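Local coordinates for protein GRMZM2G135359 pseudokinase (Zea mays, PDB 6EAS) that is a drought-responsive pseudokinase, probably without kinase activity, whose kinase-like domain, part of a longer membrane protein, holds an inhibitor-like ligand in the cleft where active kinases bind ATP, at residues 67-72 against 117-122; 105-110 against 121-126; 228-233 against 257-262. One frame throughout, in Å; residues are numbered along the deposited sequence.

Interaction 1 (67-72 against 117-122); sequences IAVASS and TRVMVF. With J3A (6-(4-methylpiperazin-1-yl)-N-(5-methyl-1H-pyrazol-3-yl)-2-[(E)-2-phenylethenyl]pyrimidin-4-amine), chain B.
Val69 and Val119 press together through their CG1 methyls at 3.5 Å, the tightest apolar touch between two antiparallel strands of the N-lobe sheet. Val69 turns CG1 anti to its backbone N (chi1 173°), which sends that branch obliquely across to Val119. On the same face Ile67 meets Val121, CG2 to CG1, at 3.8 Å. The backbones are joined by two reciprocal pairs of hydrogen bonds, Ala68 with Phe122 and Ala70 with Met120; the shortest, Ala70 N to Met120 O at 2.7 Å, runs almost in line with the carbonyl. On the other face lie Ala68, Ala70, Met120 and Phe122. Ala70 falls, by sequence, where active kinases carry the VAIK lysine, consistent with an inactive kinase. Its CB reaches the edge of the Phe122 ring, 4.0 Å from CE2, while Ala68 CB rests against the ligand J3A, 3.2 Å from N7. Packing thins toward partly exposed Ser71 and Ser72. There Ser72 N still bonds to Arg118 O at 3.0 Å, but Ser71 OG and Arg118 N are linked through a water. The Arg118 guanidinium leads away from strand 67-72 to salt bridges with Glu85, Glu111 and Glu113. Helix 34-40 covers the valine face through Leu37, helix 82-97 packs on Met120 and Phe122, and strands 54-60 and 106-113 flank the pair.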
loop_
_atom_site.group_PDB
_atom_site.type_symbol
_atom_site.label_atom_id
_atom_site.label_comp_id
_atom_site.label_asym_id
_atom_site.label_seq_id
_atom_site.Cartn_x
_atom_site.Cartn_y
_atom_site.Cartn_z
ATOM N N ILE A 67 5.764 15.426 -3.524
ATOM C CA ILE A 67 5.946 14.260 -4.384
ATOM C C ILE A 67 7.018 13.351 -3.781
ATOM O O ILE A 67 7.909 13.801 -3.059
ATOM C CB ILE A 67 6.303 14.652 -5.834
ATOM C CG1 ILE A 67 7.633 15.411 -5.934
ATOM C CG2 ILE A 67 5.162 15.401 -6.498
ATOM C CD1 ILE A 67 8.135 15.591 -7.351
ATOM N N ALA A 68 6.884 12.061 -4.107
ATOM C CA ALA A 68 7.874 11.016 -3.887
ATOM C C ALA A 68 8.314 10.487 -5.256
ATOM O O ALA A 68 7.500 9.934 -6.005
ATOM C CB ALA A 68 7.260 9.925 -3.033
ATOM N N VAL A 69 9.583 10.703 -5.599
ATOM C CA VAL A 69 10.089 10.354 -6.900
ATOM C C VAL A 69 10.806 9.003 -6.806
ATOM O O VAL A 69 11.779 8.861 -6.076
ATOM C CB VAL A 69 11.011 11.459 -7.435
ATOM C CG1 VAL A 69 11.689 11.045 -8.726
ATOM C CG2 VAL A 69 10.249 12.769 -7.608
ATOM N N ALA A 70 10.318 8.019 -7.568
ATOM C CA ALA A 70 10.934 6.693 -7.629
ATOM C C ALA A 70 11.806 6.595 -8.883
ATOM O O ALA A 70 11.297 6.640 -9.994
ATOM C CB ALA A 70 9.863 5.629 -7.605
ATOM N N SER A 71 13.118 6.439 -8.674
ATOM C CA SER A 71 14.121 6.396 -9.737
ATOM C C SER A 71 14.744 4.994 -9.818
ATOM O O SER A 71 15.157 4.451 -8.802
ATOM C CB SER A 71 15.191 7.422 -9.508
ATOM O OG SER A 71 16.004 7.557 -10.667
ATOM N N SER A 72 14.847 4.433 -11.032
ATOM C CA SER A 72 15.532 3.163 -11.219
ATOM C C SER A 72 16.964 3.241 -10.672
ATOM O O SER A 72 17.560 4.316 -10.602
ATOM C CB SER A 72 15.549 2.761 -12.659
ATOM O OG SER A 72 16.233 1.526 -12.811
ATOM N N THR A 117 17.630 8.484 -17.318
ATOM C CA THR A 117 16.603 8.705 -16.309
ATOM C C THR A 117 15.412 7.791 -16.588
ATOM O O THR A 117 14.854 7.811 -17.709
ATOM C CB THR A 117 16.154 10.168 -16.325
ATOM O OG1 THR A 117 17.304 10.956 -16.016
ATOM C CG2 THR A 117 15.036 10.482 -15.356
ATOM N N ARG A 118 15.000 7.041 -15.558
ATOM C CA ARG A 118 13.743 6.257 -15.560
ATOM C C ARG A 118 13.029 6.440 -14.216
ATOM O O ARG A 118 13.352 5.796 -13.236
ATOM C CB ARG A 118 14.029 4.774 -15.822
ATOM C CG ARG A 118 14.538 4.471 -17.224
ATOM C CD ARG A 118 13.569 4.882 -18.314
ATOM N NE ARG A 118 14.031 4.432 -19.625
ATOM C CZ ARG A 118 14.937 5.062 -20.368
ATOM N NH1 ARG A 118 15.475 6.198 -19.953
ATOM N NH2 ARG A 118 15.307 4.546 -21.523
ATOM N N VAL A 119 12.058 7.350 -14.194
ATOM C CA VAL A 119 11.469 7.840 -12.964
ATOM C C VAL A 119 9.947 7.687 -13.041
ATOM O O VAL A 119 9.356 7.811 -14.108
ATOM C CB VAL A 119 11.897 9.303 -12.729
ATOM C CG1 VAL A 119 10.838 10.105 -11.991
ATOM C CG2 VAL A 119 13.242 9.389 -12.027
ATOM N N MET A 120 9.331 7.408 -11.887
ATOM C CA MET A 120 7.898 7.553 -11.684
ATOM C C MET A 120 7.679 8.468 -10.478
ATOM O O MET A 120 8.385 8.336 -9.486
ATOM C CB MET A 120 7.244 6.203 -11.401
ATOM C CG MET A 120 7.560 5.184 -12.457
ATOM S SD MET A 120 6.675 3.641 -12.211
ATOM C CE MET A 120 7.614 2.609 -13.336
ATOM N N VAL A 121 6.686 9.353 -10.578
ATOM C CA VAL A 121 6.413 10.383 -9.589
ATOM C C VAL A 121 5.099 10.028 -8.896
ATOM O O VAL A 121 4.067 9.915 -9.554
ATOM C CB VAL A 121 6.339 11.782 -10.215
ATOM C CG1 VAL A 121 5.978 12.848 -9.190
ATOM C CG2 VAL A 121 7.635 12.139 -10.911
ATOM N N PHE A 122 5.166 9.866 -7.572
ATOM C CA PHE A 122 4.021 9.441 -6.787
ATOM C C PHE A 122 3.618 10.531 -5.794
ATOM O O PHE A 122 4.373 11.438 -5.517
ATOM C CB PHE A 122 4.354 8.156 -6.040
ATOM C CG PHE A 122 4.496 6.937 -6.915
ATOM C CD1 PHE A 122 3.378 6.275 -7.397
ATOM C CD2 PHE A 122 5.751 6.435 -7.231
ATOM C CE1 PHE A 122 3.511 5.138 -8.185
ATOM C CE2 PHE A 122 5.884 5.308 -8.028
ATOM C CZ PHE A 122 4.764 4.669 -8.507
HETATM C C4 J3A B . 10.395 3.220 1.471
HETATM C C14 J3A B . 8.493 11.599 7.687
HETATM C C5 J3A B . 11.216 2.122 1.273
HETATM C C6 J3A B . 12.407 2.011 1.958
HETATM C C11 J3A B . 7.151 9.209 4.495
HETATM C C7 J3A B . 9.883 5.394 2.571
HETATM C C8 J3A B . 9.690 6.020 3.720
HETATM C C9 J3A B . 8.770 7.148 3.965
HETATM C C10 J3A B . 8.108 8.787 5.435
HETATM C C12 J3A B . 7.089 8.534 3.276
HETATM C C13 J3A B . 7.551 10.571 7.093
HETATM N N1 J3A B . 8.910 7.750 5.151
HETATM N N2 J3A B . 7.879 7.493 3.025
HETATM C C3 J3A B . 10.755 4.234 2.356
HETATM N N3 J3A B . 8.252 9.364 6.669
HETATM C C1 J3A B . 12.780 2.997 2.845
HETATM C C2 J3A B . 11.960 4.095 3.049
HETATM N N4 J3A B . 9.855 11.080 7.795
HETATM C C15 J3A B . 9.830 9.804 8.504
HETATM C C16 J3A B . 9.061 8.758 7.724
HETATM C C17 J3A B . 10.738 12.036 8.466
HETATM N N5 J3A B . 6.164 8.927 2.315
HETATM C C18 J3A B . 6.037 8.523 0.996
HETATM N N6 J3A B . 5.171 9.121 0.182
HETATM N N7 J3A B . 5.296 8.459 -0.998
HETATM C C19 J3A B . 6.198 7.482 -0.940
HETATM C C20 J3A B . 6.690 7.470 0.341
HETATM C C21 J3A B . 6.501 6.628 -2.122
HETATM O O HOH W 1 16.618 7.057 -13.222
#

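Interaction 2 (105-110 against 121-126); sequences NLLGYC and VFEYAP. With J3A (6-(4-methylpiperazin-1-yl)-N-(5-methyl-1H-pyrazol-3-yl)-2-[(E)-2-phenylethenyl]pyrimidin-4-amine), chain B.
A classic beta bulge, with Leu107 and Gly108 both facing Val121, shapes the hairpin of strands 106-113 and 116-123 just ahead of the kinase hinge. Leu107 N gives Val121 O a straight bond of 2.7 Å; Gly108 N adds a weak one at 3.4 Å, so two donors share a single carbonyl. Val121 N returns a bond to Gly108 O. Before the bulge, Leu106 sets CD1 over one face of the Phe122 ring, 4.3 Å from its centroid, a CH-pi contact that follows from CG lying anti to the backbone N (chi1 -176°). Asn105 and Glu123 run side by side. Glu123 N bonds to Asn105 O, and the extended Glu123 side chain brings OE1 within 2.9 Å of Asn105 N, met from above the carboxylate plane. Asn105 ND2 adds only weak bonds to both carboxylate oxygens and has His100 O as another partner, whereas OE1 also forms a salt bridge with Lys187. With an alanine here in place of Glu123, Asn105 N and Lys187 would probably lose this acceptor, and Leu107 CD2 the CG it packs on. Where strand 116-123 runs out into the hinge, the backbone grips J3A with three hydrogen bonds: a nearly straight one from Ala125 N to J3A N6 at 2.8 Å, and those from J3A N7 to Glu123 O and from J3A N5 to Ala125 O. Strand 66-72 borders the hairpin on the side of strand 116-123, and helix 82-97 packs on Phe122 and Tyr109.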
loop_
_atom_site.group_PDB
_atom_site.type_symbol
_atom_site.label_atom_id
_atom_site.label_comp_id
_atom_site.label_asym_id
_atom_site.label_seq_id
_atom_site.Cartn_x
_atom_site.Cartn_y
_atom_site.Cartn_z
ATOM N N ASN A 105 -1.189 7.251 -5.833
ATOM C CA ASN A 105 -1.419 7.446 -7.260
ATOM C C ASN A 105 -0.151 7.937 -7.954
ATOM O O ASN A 105 0.566 8.763 -7.418
ATOM C CB ASN A 105 -2.548 8.451 -7.474
ATOM C CG ASN A 105 -3.861 7.907 -6.979
ATOM O OD1 ASN A 105 -4.300 6.877 -7.470
ATOM N ND2 ASN A 105 -4.467 8.560 -6.006
ATOM N N LEU A 106 0.084 7.419 -9.162
ATOM C CA LEU A 106 1.106 7.927 -10.080
ATOM C C LEU A 106 0.697 9.327 -10.558
ATOM O O LEU A 106 -0.416 9.508 -11.033
ATOM C CB LEU A 106 1.208 6.949 -11.253
ATOM C CG LEU A 106 2.296 7.241 -12.278
ATOM C CD1 LEU A 106 3.651 6.787 -11.751
ATOM C CD2 LEU A 106 1.983 6.563 -13.610
ATOM N N LEU A 107 1.577 10.321 -10.384
ATOM C CA LEU A 107 1.282 11.718 -10.760
ATOM C C LEU A 107 1.977 12.089 -12.074
ATOM O O LEU A 107 1.697 13.140 -12.654
ATOM C CB LEU A 107 1.768 12.661 -9.658
ATOM C CG LEU A 107 1.102 12.490 -8.298
ATOM C CD1 LEU A 107 1.635 13.528 -7.323
ATOM C CD2 LEU A 107 -0.406 12.587 -8.432
ATOM N N GLY A 108 2.926 11.266 -12.497
ATOM C CA GLY A 108 3.790 11.598 -13.609
ATOM C C GLY A 108 4.903 10.589 -13.726
ATOM O O GLY A 108 5.026 9.701 -12.889
ATOM N N TYR A 109 5.737 10.776 -14.747
ATOM C CA TYR A 109 6.867 9.943 -15.051
ATOM C C TYR A 109 7.868 10.788 -15.846
ATOM O O TYR A 109 7.509 11.843 -16.380
ATOM C CB TYR A 109 6.423 8.716 -15.850
ATOM C CG TYR A 109 5.753 9.047 -17.159
ATOM C CD1 TYR A 109 4.424 9.425 -17.203
ATOM C CD2 TYR A 109 6.449 9.004 -18.356
ATOM C CE1 TYR A 109 3.799 9.751 -18.397
ATOM C CE2 TYR A 109 5.839 9.322 -19.559
ATOM C CZ TYR A 109 4.506 9.691 -19.583
ATOM O OH TYR A 109 3.889 10.011 -20.762
ATOM N N CYS A 110 9.115 10.323 -15.906
ATOM C CA CYS A 110 10.141 10.986 -16.688
ATOM C C CYS A 110 11.100 9.941 -17.256
ATOM O O CYS A 110 11.806 9.267 -16.514
ATOM C CB CYS A 110 10.916 11.999 -15.860
ATOM S SG CYS A 110 12.343 12.687 -16.740
ATOM N N VAL A 121 6.686 9.353 -10.578
ATOM C CA VAL A 121 6.413 10.383 -9.589
ATOM C C VAL A 121 5.099 10.028 -8.896
ATOM O O VAL A 121 4.067 9.915 -9.554
ATOM C CB VAL A 121 6.339 11.782 -10.215
ATOM C CG1 VAL A 121 5.978 12.848 -9.190
ATOM C CG2 VAL A 121 7.635 12.139 -10.911
ATOM N N PHE A 122 5.166 9.866 -7.572
ATOM C CA PHE A 122 4.021 9.441 -6.787
ATOM C C PHE A 122 3.618 10.531 -5.794
ATOM O O PHE A 122 4.373 11.438 -5.517
ATOM C CB PHE A 122 4.354 8.156 -6.040
ATOM C CG PHE A 122 4.496 6.937 -6.915
ATOM C CD1 PHE A 122 3.378 6.275 -7.397
ATOM C CD2 PHE A 122 5.751 6.435 -7.231
ATOM C CE1 PHE A 122 3.511 5.138 -8.185
ATOM C CE2 PHE A 122 5.884 5.308 -8.028
ATOM C CZ PHE A 122 4.764 4.669 -8.507
ATOM N N GLU A 123 2.384 10.415 -5.318
ATOM C CA GLU A 123 1.850 11.204 -4.228
ATOM C C GLU A 123 2.779 11.056 -3.028
ATOM O O GLU A 123 3.429 10.022 -2.863
ATOM C CB GLU A 123 0.456 10.694 -3.888
ATOM C CG GLU A 123 -0.576 11.012 -4.945
ATOM C CD GLU A 123 -1.956 10.511 -4.588
ATOM O OE1 GLU A 123 -2.060 9.377 -4.106
ATOM O OE2 GLU A 123 -2.915 11.248 -4.790
ATOM N N TYR A 124 2.888 12.111 -2.226
ATOM C CA TYR A 124 3.700 12.041 -1.032
ATOM C C TYR A 124 2.776 11.841 0.164
ATOM O O TYR A 124 1.835 12.621 0.357
ATOM C CB TYR A 124 4.549 13.293 -0.817
ATOM C CG TYR A 124 5.322 13.236 0.473
ATOM C CD1 TYR A 124 6.372 12.346 0.623
ATOM C CD2 TYR A 124 4.957 14.009 1.566
ATOM C CE1 TYR A 124 7.062 12.236 1.815
ATOM C CE2 TYR A 124 5.661 13.941 2.758
ATOM C CZ TYR A 124 6.714 13.049 2.880
ATOM O OH TYR A 124 7.394 12.935 4.051
ATOM N N ALA A 125 3.049 10.789 0.944
ATOM C CA ALA A 125 2.299 10.496 2.178
ATOM C C ALA A 125 3.121 10.960 3.371
ATOM O O ALA A 125 4.120 10.353 3.730
ATOM C CB ALA A 125 1.987 9.016 2.265
ATOM N N PRO A 126 2.736 12.054 4.053
ATOM C CA PRO A 126 3.585 12.587 5.114
ATOM C C PRO A 126 3.716 11.693 6.367
ATOM O O PRO A 126 4.732 11.774 7.038
ATOM C CB PRO A 126 2.959 13.964 5.396
ATOM C CG PRO A 126 1.526 13.808 4.991
ATOM C CD PRO A 126 1.535 12.852 3.812
HETATM C C4 J3A B . 10.395 3.220 1.471
HETATM C C14 J3A B . 8.493 11.599 7.687
HETATM C C5 J3A B . 11.216 2.122 1.273
HETATM C C6 J3A B . 12.407 2.011 1.958
HETATM C C11 J3A B . 7.151 9.209 4.495
HETATM C C7 J3A B . 9.883 5.394 2.571
HETATM C C8 J3A B . 9.690 6.020 3.720
HETATM C C9 J3A B . 8.770 7.148 3.965
HETATM C C10 J3A B . 8.108 8.787 5.435
HETATM C C12 J3A B . 7.089 8.534 3.276
HETATM C C13 J3A B . 7.551 10.571 7.093
HETATM N N1 J3A B . 8.910 7.750 5.151
HETATM N N2 J3A B . 7.879 7.493 3.025
HETATM C C3 J3A B . 10.755 4.234 2.356
HETATM N N3 J3A B . 8.252 9.364 6.669
HETATM C C1 J3A B . 12.780 2.997 2.845
HETATM C C2 J3A B . 11.960 4.095 3.049
HETATM N N4 J3A B . 9.855 11.080 7.795
HETATM C C15 J3A B . 9.830 9.804 8.504
HETATM C C16 J3A B . 9.061 8.758 7.724
HETATM C C17 J3A B . 10.738 12.036 8.466
HETATM N N5 J3A B . 6.164 8.927 2.315
HETATM C C18 J3A B . 6.037 8.523 0.996
HETATM N N6 J3A B . 5.171 9.121 0.182
HETATM N N7 J3A B . 5.296 8.459 -0.998
HETATM C C19 J3A B . 6.198 7.482 -0.940
HETATM C C20 J3A B . 6.690 7.470 0.341
HETATM C C21 J3A B . 6.501 6.628 -2.122
#

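Interaction 3 (228-233 against 257-262); sequences ILTGRV and EELIDP
Thr230 lays its CG2 methyl obliquely against Leu259, 3.6 Å from CD2 and 3.3 Å from the Leu259 carbonyl O. The rotation that places the methyl there (chi1 61°) holds OG1 between the backbone N and the carbonyl carbon, where it accepts from Arg232 N at 3.1 Å in an ST turn and also bonds to Leu226 O. One direct hydrogen bond joins the segments: Asp261 N meets a lone pair of Leu229 O at 2.8 Å, in the carbonyl plane. Gly231, the first residue after helix 214-230, leaves helical geometry with a positive phi (75°) that suits glycine, and its CA comes to 3.4 Å from Asp261 OD2. That carboxylate is paired with Arg147, whose NH1 also bonds to Ile228 O, linking both segments to helix 144-163. A water donates to Thr230 O and Leu259 O and accepts from Arg232 NE, so it bridges the two carbonyls beside the exposed arginine. The contact thus fastens the C-terminal end of helix 214-230, which by sequence and place in the fold corresponds to the F helix of the kinase C-lobe, to the turn after helix 256-259, with Trp245 of helix 243-251 packing on Thr230 and Leu259.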
loop_
_atom_site.group_PDB
_atom_site.type_symbol
_atom_site.label_atom_id
_atom_site.label_comp_id
_atom_site.label_asym_id
_atom_site.label_seq_id
_atom_site.Cartn_x
_atom_site.Cartn_y
_atom_site.Cartn_z
ATOM N N ILE A 228 -3.211 -5.034 12.105
ATOM C CA ILE A 228 -3.812 -3.780 12.545
ATOM C C ILE A 228 -4.527 -4.003 13.891
ATOM O O ILE A 228 -4.402 -3.183 14.784
ATOM C CB ILE A 228 -4.758 -3.207 11.465
ATOM C CG1 ILE A 228 -3.990 -2.702 10.239
ATOM C CG2 ILE A 228 -5.638 -2.112 12.053
ATOM C CD1 ILE A 228 -4.850 -2.385 9.036
ATOM N N LEU A 229 -5.234 -5.129 14.033
ATOM C CA LEU A 229 -6.011 -5.423 15.250
ATOM C C LEU A 229 -5.105 -5.769 16.447
ATOM O O LEU A 229 -5.420 -5.366 17.563
ATOM C CB LEU A 229 -6.975 -6.569 14.941
ATOM C CG LEU A 229 -8.165 -6.193 14.059
ATOM C CD1 LEU A 229 -8.863 -7.430 13.527
ATOM C CD2 LEU A 229 -9.153 -5.320 14.822
ATOM N N THR A 230 -4.007 -6.505 16.211
ATOM C CA THR A 230 -3.196 -7.190 17.249
ATOM C C THR A 230 -1.890 -6.458 17.557
ATOM O O THR A 230 -1.293 -6.667 18.614
ATOM C CB THR A 230 -2.838 -8.618 16.804
ATOM O OG1 THR A 230 -2.061 -8.558 15.602
ATOM C CG2 THR A 230 -4.056 -9.479 16.559
ATOM N N GLY A 231 -1.403 -5.653 16.604
ATOM C CA GLY A 231 -0.092 -5.015 16.705
ATOM C C GLY A 231 1.054 -5.989 16.455
ATOM O O GLY A 231 2.201 -5.651 16.657
ATOM N N ARG A 232 0.744 -7.184 15.964
ATOM C CA ARG A 232 1.725 -8.251 15.747
ATOM C C ARG A 232 1.985 -8.427 14.249
ATOM O O ARG A 232 1.069 -8.299 13.437
ATOM C CB ARG A 232 1.224 -9.594 16.279
ATOM C CG ARG A 232 1.098 -9.667 17.793
ATOM C CD ARG A 232 0.280 -10.875 18.204
ATOM N NE ARG A 232 -0.015 -10.823 19.626
ATOM C CZ ARG A 232 0.683 -11.453 20.561
ATOM N NH1 ARG A 232 1.735 -12.179 20.226
ATOM N NH2 ARG A 232 0.326 -11.356 21.827
ATOM N N VAL A 233 3.224 -8.806 13.914
ATOM C CA VAL A 233 3.663 -8.970 12.521
ATOM C C VAL A 233 4.497 -10.241 12.418
ATOM O O VAL A 233 5.203 -10.576 13.361
ATOM C CB VAL A 233 4.461 -7.733 12.070
ATOM C CG1 VAL A 233 5.732 -7.541 12.883
ATOM C CG2 VAL A 233 4.763 -7.770 10.578
ATOM N N GLU A 257 -9.456 -9.841 24.657
ATOM C CA GLU A 257 -8.501 -8.971 25.368
ATOM C C GLU A 257 -7.077 -9.548 25.258
ATOM O O GLU A 257 -6.102 -8.812 25.418
ATOM C CB GLU A 257 -8.925 -8.741 26.819
ATOM C CG GLU A 257 -9.022 -10.004 27.651
ATOM C CD GLU A 257 -10.428 -10.543 27.848
ATOM O OE1 GLU A 257 -11.275 -10.378 26.937
ATOM O OE2 GLU A 257 -10.672 -11.134 28.920
ATOM N N GLU A 258 -6.949 -10.849 24.952
ATOM C CA GLU A 258 -5.644 -11.439 24.645
ATOM C C GLU A 258 -5.217 -11.055 23.219
ATOM O O GLU A 258 -4.049 -10.785 22.970
ATOM C CB GLU A 258 -5.672 -12.964 24.764
ATOM C CG GLU A 258 -5.813 -13.468 26.188
ATOM C CD GLU A 258 -6.115 -14.953 26.296
ATOM O OE1 GLU A 258 -7.264 -15.281 26.646
ATOM O OE2 GLU A 258 -5.199 -15.777 26.038
ATOM N N LEU A 259 -6.168 -11.063 22.282
ATOM C CA LEU A 259 -5.861 -10.932 20.848
ATOM C C LEU A 259 -5.564 -9.468 20.483
ATOM O O LEU A 259 -4.601 -9.187 19.787
ATOM C CB LEU A 259 -7.027 -11.504 20.034
ATOM C CG LEU A 259 -6.843 -11.450 18.516
ATOM C CD1 LEU A 259 -7.535 -12.609 17.826
ATOM C CD2 LEU A 259 -7.325 -10.121 17.947
ATOM N N ILE A 260 -6.388 -8.539 20.979
ATOM C CA ILE A 260 -6.376 -7.149 20.550
ATOM C C ILE A 260 -5.150 -6.422 21.118
ATOM O O ILE A 260 -4.727 -6.659 22.251
ATOM C CB ILE A 260 -7.704 -6.465 20.906
ATOM C CG1 ILE A 260 -8.877 -7.193 20.238
ATOM C CG2 ILE A 260 -7.690 -4.975 20.571
ATOM C CD1 ILE A 260 -8.961 -7.030 18.736
ATOM N N ASP A 261 -4.557 -5.563 20.272
ATOM C CA ASP A 261 -3.379 -4.796 20.582
ATOM C C ASP A 261 -3.624 -4.058 21.894
ATOM O O ASP A 261 -4.557 -3.271 21.976
ATOM C CB ASP A 261 -3.062 -3.805 19.451
ATOM C CG ASP A 261 -1.736 -3.078 19.602
ATOM O OD1 ASP A 261 -1.180 -3.096 20.724
ATOM O OD2 ASP A 261 -1.267 -2.493 18.595
ATOM N N PRO A 262 -2.824 -4.276 22.959
ATOM C CA PRO A 262 -3.071 -3.596 24.233
ATOM C C PRO A 262 -2.921 -2.067 24.182
ATOM O O PRO A 262 -3.471 -1.368 25.031
ATOM C CB PRO A 262 -2.045 -4.211 25.198
ATOM C CG PRO A 262 -0.999 -4.839 24.303
ATOM C CD PRO A 262 -1.722 -5.243 23.031
HETATM O O HOH W 2 -1.936 -8.693 20.351
#

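Overall arrangement
Interactions 1 and 2 are neighbours in the five-stranded N-lobe sheet, their centres 7 Å apart. They share Val121 and Phe122, and strand 116-123 lies between its partners 66-72 and 106-113. Both touch J3A: 67-72 borders the ligand, and 121-126 runs on into the hinge that binds it, so together they frame one side of the ligand-binding cleft, the nucleotide site in active kinases. Interaction 3 comes later in the chain, after both others have closed, and belongs to the helical C-lobe on the opposite side of the chain's centre. Its centre is 35 Å from that of interaction 1 and 32 Å from that of interaction 2, without contact. The set therefore samples both lobes of a kinase fold retained in a pseudokinase.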